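Local structure of Non-ribosomal peptide synthetase (Methanobrevibacter ruminantium, 6VTJ) at residues A[206-216]-A[244-255]; A[387-395]-A[469-477]. The protein probably releases a carrier-bound peptide by reductive cleavage of its thioester, as a thiolation-reductase di-domain of an archaeal non-ribosomal peptide synthetase. All coordinates share one frame; numbering follows the deposited sequence.

Interaction 1 (A[206-216]-A[244-255]); sequences LEDEPIDTVIN and FAQTRNNIKYVQ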
loop_
_atom_site.group_PDB
_atom_site.type_symbol
_atom_site.label_atom_id
_atom_site.label_comp_id
_atom_site.label_asym_id
_atom_site.label_seq_id
_atom_site.Cartn_x
_atom_site.Cartn_y
_atom_site.Cartn_z
ATOM N N LEU A 206 4.780 -22.748 -15.434
ATOM C CA LEU A 206 5.360 -23.151 -14.160
ATOM C C LEU A 206 4.790 -24.454 -13.629
ATOM O O LEU A 206 5.220 -24.915 -12.568
ATOM C CB LEU A 206 5.151 -22.061 -13.115
ATOM C CG LEU A 206 5.705 -20.684 -13.436
ATOM C CD1 LEU A 206 5.182 -19.730 -12.400
ATOM C CD2 LEU A 206 7.235 -20.695 -13.465
ATOM N N GLU A 207 3.836 -25.062 -14.324
ATOM C CA GLU A 207 3.165 -26.216 -13.742
ATOM C C GLU A 207 4.050 -27.456 -13.676
ATOM O O GLU A 207 3.675 -28.417 -13.001
ATOM C CB GLU A 207 1.893 -26.508 -14.520
ATOM C CG GLU A 207 0.928 -25.339 -14.503
ATOM C CD GLU A 207 -0.495 -25.776 -14.767
ATOM O OE1 GLU A 207 -1.429 -24.973 -14.533
ATOM O OE2 GLU A 207 -0.667 -26.937 -15.200
ATOM N N ASP A 208 5.207 -27.456 -14.337
ATOM C CA ASP A 208 6.153 -28.562 -14.275
ATOM C C ASP A 208 7.453 -28.154 -13.584
ATOM O O ASP A 208 8.520 -28.696 -13.890
ATOM C CB ASP A 208 6.440 -29.099 -15.678
ATOM N N GLU A 209 7.376 -27.163 -12.645
ATOM C CA GLU A 209 8.501 -26.668 -11.858
ATOM C C GLU A 209 8.301 -27.012 -10.389
ATOM O O GLU A 209 7.167 -26.983 -9.895
ATOM C CB GLU A 209 8.673 -25.146 -11.989
ATOM C CG GLU A 209 8.967 -24.649 -13.397
ATOM C CD GLU A 209 10.300 -25.131 -13.930
ATOM O OE1 GLU A 209 11.226 -25.359 -13.121
ATOM O OE2 GLU A 209 10.419 -25.269 -15.169
ATOM N N PRO A 210 9.377 -27.353 -9.672
ATOM C CA PRO A 210 9.289 -27.692 -8.235
ATOM C C PRO A 210 9.087 -26.462 -7.345
ATOM O O PRO A 210 9.999 -25.936 -6.695
ATOM C CB PRO A 210 10.632 -28.382 -7.974
ATOM C CG PRO A 210 11.560 -27.751 -8.930
ATOM C CD PRO A 210 10.757 -27.485 -10.180
ATOM N N ILE A 211 7.839 -25.999 -7.300
ATOM C CA ILE A 211 7.445 -24.812 -6.557
ATOM C C ILE A 211 6.688 -25.238 -5.307
ATOM O O ILE A 211 5.683 -25.958 -5.388
ATOM C CB ILE A 211 6.609 -23.860 -7.429
ATOM C CG1 ILE A 211 7.530 -23.213 -8.469
ATOM C CG2 ILE A 211 5.911 -22.800 -6.551
ATOM C CD1 ILE A 211 6.828 -22.597 -9.644
ATOM N N ASP A 212 7.171 -24.786 -4.152
ATOM C CA ASP A 212 6.564 -25.102 -2.866
ATOM C C ASP A 212 5.767 -23.961 -2.260
ATOM O O ASP A 212 4.776 -24.215 -1.568
ATOM C CB ASP A 212 7.653 -25.529 -1.880
ATOM C CG ASP A 212 8.487 -26.654 -2.425
ATOM O OD1 ASP A 212 7.877 -27.666 -2.824
ATOM O OD2 ASP A 212 9.732 -26.531 -2.485
ATOM N N THR A 213 6.169 -22.714 -2.492
ATOM C CA THR A 213 5.497 -21.567 -1.894
ATOM C C THR A 213 5.383 -20.448 -2.912
ATOM O O THR A 213 6.389 -20.066 -3.508
ATOM C CB THR A 213 6.257 -21.035 -0.684
ATOM O OG1 THR A 213 6.558 -22.095 0.240
ATOM C CG2 THR A 213 5.434 -19.947 0.000
ATOM N N VAL A 214 4.177 -19.907 -3.093
ATOM C CA VAL A 214 3.992 -18.663 -3.832
ATOM C C VAL A 214 3.985 -17.517 -2.829
ATOM O O VAL A 214 3.295 -17.587 -1.818
ATOM C CB VAL A 214 2.694 -18.683 -4.647
ATOM C CG1 VAL A 214 2.541 -17.361 -5.382
ATOM C CG2 VAL A 214 2.689 -19.849 -5.631
ATOM N N ILE A 215 4.798 -16.500 -3.069
ATOM C CA ILE A 215 4.740 -15.247 -2.322
ATOM C C ILE A 215 4.295 -14.158 -3.290
ATOM O O ILE A 215 5.023 -13.801 -4.232
ATOM C CB ILE A 215 6.076 -14.910 -1.653
ATOM C CG1 ILE A 215 6.534 -16.107 -0.797
ATOM C CG2 ILE A 215 5.915 -13.667 -0.804
ATOM C CD1 ILE A 215 7.686 -15.814 0.151
ATOM N N ASN A 216 3.079 -13.644 -3.066
ATOM C CA ASN A 216 2.445 -12.682 -3.963
ATOM C C ASN A 216 2.583 -11.291 -3.367
ATOM O O ASN A 216 1.771 -10.856 -2.538
ATOM C CB ASN A 216 0.983 -13.020 -4.215
ATOM C CG ASN A 216 0.428 -12.202 -5.362
ATOM O OD1 ASN A 216 0.889 -12.333 -6.494
ATOM N ND2 ASN A 216 -0.500 -11.307 -5.068
ATOM N N PHE A 244 -3.425 -21.350 -9.844
ATOM C CA PHE A 244 -2.160 -22.034 -10.051
ATOM C C PHE A 244 -1.796 -22.885 -8.844
ATOM O O PHE A 244 -1.414 -24.051 -8.987
ATOM C CB PHE A 244 -1.040 -21.046 -10.340
ATOM C CG PHE A 244 0.313 -21.685 -10.275
ATOM C CD1 PHE A 244 0.737 -22.525 -11.293
ATOM C CD2 PHE A 244 1.134 -21.510 -9.160
ATOM C CE1 PHE A 244 1.980 -23.142 -11.225
ATOM C CE2 PHE A 244 2.367 -22.124 -9.082
ATOM C CZ PHE A 244 2.793 -22.940 -10.117
ATOM N N ALA A 245 -1.900 -22.316 -7.639
ATOM C CA ALA A 245 -1.552 -23.073 -6.438
ATOM C C ALA A 245 -2.441 -24.300 -6.267
ATOM O O ALA A 245 -1.983 -25.337 -5.771
ATOM C CB ALA A 245 -1.655 -22.175 -5.205
ATOM N N GLN A 246 -3.704 -24.203 -6.681
ATOM C CA GLN A 246 -4.653 -25.290 -6.490
ATOM C C GLN A 246 -4.429 -26.437 -7.461
ATOM O O GLN A 246 -4.800 -27.574 -7.146
ATOM C CB GLN A 246 -6.088 -24.770 -6.619
ATOM C CG GLN A 246 -6.635 -24.179 -5.312
ATOM C CD GLN A 246 -7.732 -23.156 -5.542
ATOM O OE1 GLN A 246 -7.779 -22.506 -6.589
ATOM N NE2 GLN A 246 -8.622 -23.006 -4.564
ATOM N N THR A 247 -3.815 -26.173 -8.618
ATOM C CA THR A 247 -3.504 -27.276 -9.527
ATOM C C THR A 247 -2.625 -28.354 -8.895
ATOM O O THR A 247 -2.548 -29.455 -9.444
ATOM C CB THR A 247 -2.809 -26.784 -10.799
ATOM O OG1 THR A 247 -1.441 -26.456 -10.506
ATOM C CG2 THR A 247 -3.535 -25.596 -11.391
ATOM N N ARG A 248 -1.939 -28.069 -7.788
ATOM C CA ARG A 248 -1.184 -29.075 -7.049
ATOM C C ARG A 248 -1.655 -29.110 -5.599
ATOM O O ARG A 248 -2.285 -28.171 -5.102
ATOM C CB ARG A 248 0.333 -28.813 -7.113
ATOM C CG ARG A 248 0.933 -28.923 -8.519
ATOM C CD ARG A 248 2.426 -28.583 -8.550
ATOM N N ASN A 249 -1.357 -30.216 -4.920
ATOM C CA ASN A 249 -1.851 -30.433 -3.564
ATOM C C ASN A 249 -0.887 -29.948 -2.489
ATOM O O ASN A 249 -1.187 -30.101 -1.299
ATOM C CB ASN A 249 -2.162 -31.923 -3.339
ATOM N N ASN A 250 0.246 -29.349 -2.870
ATOM C CA ASN A 250 1.298 -29.051 -1.905
ATOM C C ASN A 250 1.951 -27.689 -2.146
ATOM O O ASN A 250 3.147 -27.517 -1.873
ATOM C CB ASN A 250 2.360 -30.142 -1.934
ATOM C CG ASN A 250 2.859 -30.412 -3.336
ATOM O OD1 ASN A 250 2.155 -30.143 -4.324
ATOM N ND2 ASN A 250 4.077 -30.943 -3.440
ATOM N N ILE A 251 1.198 -26.710 -2.642
ATOM C CA ILE A 251 1.721 -25.363 -2.860
ATOM C C ILE A 251 1.036 -24.429 -1.869
ATOM O O ILE A 251 -0.178 -24.202 -1.954
ATOM C CB ILE A 251 1.520 -24.889 -4.304
ATOM C CG1 ILE A 251 2.171 -25.868 -5.285
ATOM C CG2 ILE A 251 2.151 -23.523 -4.508
ATOM C CD1 ILE A 251 1.969 -25.503 -6.762
ATOM N N LYS A 252 1.815 -23.919 -0.916
ATOM C CA LYS A 252 1.409 -22.806 -0.067
ATOM C C LYS A 252 1.237 -21.531 -0.894
ATOM O O LYS A 252 2.022 -21.263 -1.805
ATOM C CB LYS A 252 2.496 -22.536 0.970
ATOM C CG LYS A 252 2.355 -23.140 2.320
ATOM C CD LYS A 252 3.343 -22.453 3.273
ATOM C CE LYS A 252 4.744 -22.468 2.717
ATOM N NZ LYS A 252 5.265 -23.858 2.533
ATOM N N TYR A 253 0.249 -20.708 -0.533
ATOM C CA TYR A 253 0.056 -19.400 -1.150
ATOM C C TYR A 253 0.122 -18.329 -0.061
ATOM O O TYR A 253 -0.749 -18.264 0.810
ATOM C CB TYR A 253 -1.272 -19.330 -1.897
ATOM C CG TYR A 253 -1.417 -18.065 -2.720
ATOM C CD1 TYR A 253 -1.904 -16.893 -2.155
ATOM C CD2 TYR A 253 -1.063 -18.041 -4.070
ATOM C CE1 TYR A 253 -2.025 -15.733 -2.914
ATOM C CE2 TYR A 253 -1.191 -16.890 -4.824
ATOM C CZ TYR A 253 -1.664 -15.743 -4.241
ATOM O OH TYR A 253 -1.804 -14.594 -5.000
ATOM N N VAL A 254 1.137 -17.481 -0.119
ATOM C CA VAL A 254 1.337 -16.400 0.830
ATOM C C VAL A 254 1.007 -15.090 0.128
ATOM O O VAL A 254 1.713 -14.674 -0.794
ATOM C CB VAL A 254 2.766 -16.388 1.362
ATOM C CG1 VAL A 254 2.934 -15.230 2.326
ATOM C CG2 VAL A 254 3.071 -17.732 2.030
ATOM N N GLN A 255 -0.048 -14.435 0.585
ATOM C CA GLN A 255 -0.484 -13.156 0.058
ATOM C C GLN A 255 0.081 -12.048 0.939
ATOM O O GLN A 255 -0.071 -12.097 2.162
ATOM C CB GLN A 255 -2.019 -13.103 0.026
ATOM C CG GLN A 255 -2.630 -11.684 -0.099
ATOM C CD GLN A 255 -2.431 -11.070 -1.476
ATOM O OE1 GLN A 255 -1.610 -11.543 -2.272
ATOM N NE2 GLN A 255 -3.201 -10.022 -1.773
HETATM O O HOH W 1 4.142 -25.898 1.311
HETATM O O HOH W 2 -0.715 -14.322 -7.637
#
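The carbonyl oxygen Asp212 O receives the backbone Lys252 N at 3.0 Å, a CA-H contact from Ile251 and, weakly, a water that also accepts from Lys252 NZ. From here the strands run side by side in the same direction. Val214 is bonded through both its N and its O: its N reaches Lys252 O, and Val254 N meets Val214 O at 2.7 Å with an N-H...O angle of 164°. Asn216 N then donates to Val254 O.

Side chains extend the pairing. Asn216 ND2 donates in its own amide plane to a lone pair of Gln255 OE1 at 3.0 Å, with an N-H...O angle of 167°, while Asn216 OD1 is held by Thr132 OG1 and, weakly, by a water that also touches Tyr253 OH. The Tyr253 ring slants past Val214, its CE2 3.8 Å from Val214 CG1. On the other face of the sheet Lys252 bends back at its last two torsions, bringing CE to 3.1 Å from Thr213 OG1; Lys252 NZ also reaches Glu125 O, and Thr213 OG1 Leu126 O.

Phe244 closes the far end. With CG anti to the backbone N (chi1 168°), its ring swings from helix 229-246 toward 206-216, where Phe244 CE1 lies 3.8 Å from Leu206 CB. Ile211 crosses it at about a right angle, CD1 4.1 Å from Phe244 CZ, and Val214 CG2 and Glu207 CG come to the ring edge. Parallel strands joined through helix 229-246 form a beta-alpha-beta crossover, consistent with the Rossmann-type fold of this reductase family.

Interaction 2 (A[387-395]-A[469-477]); sequences HCMNNHYIS and WPEADEEYL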
loop_
_atom_site.group_PDB
_atom_site.type_symbol
_atom_site.label_atom_id
_atom_site.label_comp_id
_atom_site.label_asym_id
_atom_site.label_seq_id
_atom_site.Cartn_x
_atom_site.Cartn_y
_atom_site.Cartn_z
ATOM N N HIS A 387 0.061 -9.643 11.350
ATOM C CA HIS A 387 0.210 -8.191 11.332
ATOM C C HIS A 387 1.702 -7.877 11.427
ATOM O O HIS A 387 2.251 -7.666 12.513
ATOM C CB HIS A 387 -0.593 -7.568 12.455
ATOM C CG HIS A 387 -2.072 -7.676 12.242
ATOM N ND1 HIS A 387 -2.999 -7.244 13.165
ATOM C CD2 HIS A 387 -2.781 -8.163 11.196
ATOM C CE1 HIS A 387 -4.215 -7.462 12.696
ATOM N NE2 HIS A 387 -4.110 -8.021 11.505
ATOM N N CYS A 388 2.358 -7.847 10.270
ATOM C CA CYS A 388 3.812 -7.821 10.207
ATOM C C CYS A 388 4.259 -6.371 10.016
ATOM O O CYS A 388 4.483 -5.916 8.895
ATOM C CB CYS A 388 4.291 -8.734 9.085
ATOM S SG CYS A 388 6.081 -8.910 8.967
ATOM N N MET A 389 4.397 -5.653 11.126
ATOM C CA MET A 389 4.792 -4.258 11.120
ATOM C C MET A 389 5.533 -3.938 12.408
ATOM O O MET A 389 5.303 -4.563 13.451
ATOM C CB MET A 389 3.584 -3.322 10.956
ATOM C CG MET A 389 2.416 -3.604 11.894
ATOM S SD MET A 389 0.870 -2.874 11.260
ATOM C CE MET A 389 1.125 -1.135 11.629
ATOM N N ASN A 390 6.419 -2.945 12.319
ATOM C CA ASN A 390 7.244 -2.511 13.438
ATOM C C ASN A 390 6.396 -2.077 14.629
ATOM O O ASN A 390 5.678 -1.076 14.554
ATOM C CB ASN A 390 8.160 -1.380 12.990
ATOM C CG ASN A 390 9.328 -1.191 13.922
ATOM O OD1 ASN A 390 9.179 -1.313 15.122
ATOM N ND2 ASN A 390 10.503 -0.910 13.369
ATOM N N ASN A 391 6.456 -2.825 15.728
ATOM C CA ASN A 391 5.589 -2.544 16.861
ATOM C C ASN A 391 6.084 -1.382 17.718
ATOM O O ASN A 391 5.341 -0.918 18.589
ATOM C CB ASN A 391 5.402 -3.805 17.722
ATOM C CG ASN A 391 6.702 -4.324 18.302
ATOM O OD1 ASN A 391 7.628 -4.669 17.575
ATOM N ND2 ASN A 391 6.753 -4.430 19.618
ATOM N N HIS A 392 7.288 -0.873 17.477
ATOM C CA HIS A 392 7.788 0.297 18.211
ATOM C C HIS A 392 7.389 1.577 17.466
ATOM O O HIS A 392 8.186 2.204 16.756
ATOM C CB HIS A 392 9.299 0.178 18.404
ATOM C CG HIS A 392 9.715 -1.114 19.030
ATOM N ND1 HIS A 392 10.425 -2.084 18.348
ATOM C CD2 HIS A 392 9.487 -1.616 20.267
ATOM C CE1 HIS A 392 10.628 -3.119 19.143
ATOM N NE2 HIS A 392 10.067 -2.861 20.313
ATOM N N TYR A 393 6.122 1.969 17.637
ATOM C CA TYR A 393 5.580 3.135 16.945
ATOM C C TYR A 393 6.275 4.408 17.411
ATOM O O TYR A 393 6.641 4.544 18.583
ATOM C CB TYR A 393 4.081 3.296 17.199
ATOM C CG TYR A 393 3.183 2.166 16.734
ATOM C CD1 TYR A 393 3.650 1.156 15.902
ATOM C CD2 TYR A 393 1.856 2.120 17.140
ATOM C CE1 TYR A 393 2.816 0.125 15.493
ATOM C CE2 TYR A 393 1.013 1.106 16.739
ATOM C CZ TYR A 393 1.496 0.110 15.914
ATOM O OH TYR A 393 0.648 -0.882 15.504
ATOM N N ILE A 394 6.454 5.344 16.474
ATOM C CA ILE A 394 6.967 6.672 16.764
ATOM C C ILE A 394 5.874 7.680 16.424
ATOM O O ILE A 394 4.858 7.345 15.813
ATOM C CB ILE A 394 8.273 6.982 16.001
ATOM C CG1 ILE A 394 8.079 6.921 14.495
ATOM C CG2 ILE A 394 9.353 6.008 16.376
ATOM C CD1 ILE A 394 9.333 7.331 13.738
ATOM N N SER A 395 6.081 8.924 16.838
ATOM C CA SER A 395 5.152 9.989 16.488
ATOM C C SER A 395 5.812 10.946 15.510
ATOM O O SER A 395 6.994 10.829 15.198
ATOM C CB SER A 395 4.677 10.733 17.733
ATOM O OG SER A 395 5.681 11.619 18.165
ATOM N N TRP A 469 11.614 -6.383 16.135
ATOM C CA TRP A 469 11.751 -5.236 15.229
ATOM C C TRP A 469 12.798 -4.251 15.759
ATOM O O TRP A 469 12.818 -3.955 16.952
ATOM C CB TRP A 469 10.419 -4.511 15.058
ATOM C CG TRP A 469 9.407 -5.216 14.167
ATOM C CD1 TRP A 469 8.414 -6.068 14.569
ATOM C CD2 TRP A 469 9.302 -5.122 12.744
ATOM N NE1 TRP A 469 7.699 -6.505 13.480
ATOM C CE2 TRP A 469 8.215 -5.919 12.349
ATOM C CE3 TRP A 469 10.010 -4.421 11.761
ATOM C CZ2 TRP A 469 7.830 -6.048 11.010
ATOM C CZ3 TRP A 469 9.628 -4.557 10.428
ATOM C CH2 TRP A 469 8.547 -5.361 10.071
ATOM N N PRO A 470 13.667 -3.710 14.900
ATOM C CA PRO A 470 14.590 -2.673 15.363
ATOM C C PRO A 470 13.875 -1.349 15.515
ATOM O O PRO A 470 13.033 -0.978 14.695
ATOM C CB PRO A 470 15.639 -2.596 14.247
ATOM C CG PRO A 470 14.957 -3.055 13.044
ATOM C CD PRO A 470 13.886 -4.049 13.479
ATOM N N GLU A 471 14.247 -0.615 16.555
ATOM C CA GLU A 471 13.626 0.675 16.813
ATOM C C GLU A 471 13.969 1.664 15.708
ATOM O O GLU A 471 15.099 1.711 15.217
ATOM C CB GLU A 471 14.091 1.218 18.156
ATOM C CG GLU A 471 13.595 0.398 19.316
ATOM C CD GLU A 471 13.107 1.246 20.469
ATOM O OE1 GLU A 471 11.875 1.249 20.720
ATOM O OE2 GLU A 471 13.961 1.905 21.121
ATOM N N ALA A 472 12.980 2.454 15.309
ATOM C CA ALA A 472 13.211 3.560 14.381
ATOM C C ALA A 472 13.688 4.767 15.186
ATOM O O ALA A 472 12.979 5.759 15.363
ATOM C CB ALA A 472 11.953 3.881 13.584
ATOM N N ASP A 473 14.912 4.648 15.715
ATOM C CA ASP A 473 15.520 5.718 16.494
ATOM C C ASP A 473 16.038 6.843 15.586
ATOM O O ASP A 473 15.980 6.772 14.346
ATOM C CB ASP A 473 16.645 5.175 17.374
ATOM C CG ASP A 473 17.676 4.372 16.594
ATOM O OD1 ASP A 473 17.785 4.542 15.363
ATOM O OD2 ASP A 473 18.368 3.547 17.211
ATOM N N GLU A 474 16.580 7.885 16.233
ATOM C CA GLU A 474 17.043 9.069 15.507
ATOM C C GLU A 474 18.087 8.710 14.457
ATOM O O GLU A 474 18.008 9.173 13.307
ATOM C CB GLU A 474 17.605 10.121 16.476
ATOM C CG GLU A 474 17.845 11.461 15.757
ATOM C CD GLU A 474 18.149 12.649 16.676
ATOM O OE1 GLU A 474 19.313 12.805 17.116
ATOM O OE2 GLU A 474 17.218 13.448 16.923
ATOM N N GLU A 475 19.046 7.853 14.818
ATOM C CA GLU A 475 20.059 7.425 13.858
ATOM C C GLU A 475 19.409 6.797 12.631
ATOM O O GLU A 475 19.748 7.138 11.489
ATOM C CB GLU A 475 21.046 6.454 14.521
ATOM C CG GLU A 475 21.813 7.057 15.729
ATOM C CD GLU A 475 21.311 6.544 17.097
ATOM O OE1 GLU A 475 22.127 5.937 17.838
ATOM O OE2 GLU A 475 20.105 6.742 17.431
ATOM N N TYR A 476 18.449 5.886 12.841
ATOM C CA TYR A 476 17.791 5.301 11.682
ATOM C C TYR A 476 17.114 6.386 10.864
ATOM O O TYR A 476 17.284 6.452 9.635
ATOM C CB TYR A 476 16.784 4.232 12.101
ATOM C CG TYR A 476 15.817 3.918 11.005
ATOM C CD1 TYR A 476 16.223 3.203 9.887
ATOM C CD2 TYR A 476 14.502 4.362 11.067
ATOM C CE1 TYR A 476 15.344 2.920 8.883
ATOM C CE2 TYR A 476 13.609 4.074 10.069
ATOM C CZ TYR A 476 14.035 3.360 8.978
ATOM O OH TYR A 476 13.143 3.079 7.973
ATOM N N LEU A 477 16.397 7.293 11.542
ATOM C CA LEU A 477 15.714 8.356 10.814
ATOM C C LEU A 477 16.725 9.218 10.068
ATOM O O LEU A 477 16.480 9.625 8.926
ATOM C CB LEU A 477 14.842 9.189 11.764
ATOM C CG LEU A 477 13.601 8.475 12.333
ATOM C CD1 LEU A 477 12.859 9.364 13.334
ATOM C CD2 LEU A 477 12.638 7.989 11.218
HETATM O O HOH W 3 9.518 -6.706 17.976
HETATM O O HOH W 4 11.007 2.941 16.969
#
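The indole of Trp469 lies flat on the backbone of Met389 and Asn390, beside an Asx turn in which Asn390 OD1 accepts from His392 N. Asn390 CA sits 3.5 Å from the centroid of the five-membered ring of Trp469, a CH-pi contact close to the ring normal, and the peptide nitrogen of Asn390 is over the centre of the same face. Met389 O also lies above this face, so its nearness to NE1 gives no hydrogen bond. At the rim Cys388 SG approaches CZ2 of Trp469 edge-on at 3.9 Å.

The Asn390 amide is turned 27° from the indole plane. Its CG is anti to the backbone N (chi1 -161°), which carries ND2 past the ring to Pro470 O at 2.9 Å; Gln365 NE2 donates to that same oxygen. One side-chain amide thus both closes the turn and ties it to 469-477.

His392 is sandwiched: Glu471 CG lies over one face and Asn391 OD1 over the other, both toward the rim, while Trp469 O meets the ring edge, 3.2 Å from CE1 of His392. The Glu471 carboxylate stands nearly perpendicular to the imidazole, at 89°. Were Trp469 replaced by an alanine, the Met389-Asn390 peptide would probably lose the ring face lying on it and Cys388 SG its edge contact, and a gap would open against Tyr368 and Val369 of helix 366-376.

Further along, Ile394 and Leu477 reach tip to tip, their CD1 atoms 4.1 Å apart, where the helix capped by Asp473 begins. Between these regions a water accepts from Ala472 N at 2.6 Å and donates to His392 O.

Interaction 1 and interaction 2 do not touch: their centres are 33 Å apart and their nearest atoms about 9 Å, yet both reach the same sheet. Strand 252-258 of interaction 1 pairs with strand 313-322, which in turn pairs with strand 385-388, where interaction 2 starts. The first contact is internal to a crossover unit, whereas the second brings a much later part of the chain back against 387-395. Neither contact is itself part of the 4'-phosphopantetheine pocket: Val221, Lys222, His223 and Tyr224 lie in the connection between the segments of interaction 1, and the Met389 side chain of interaction 2 stays about 13 Å from the ligand.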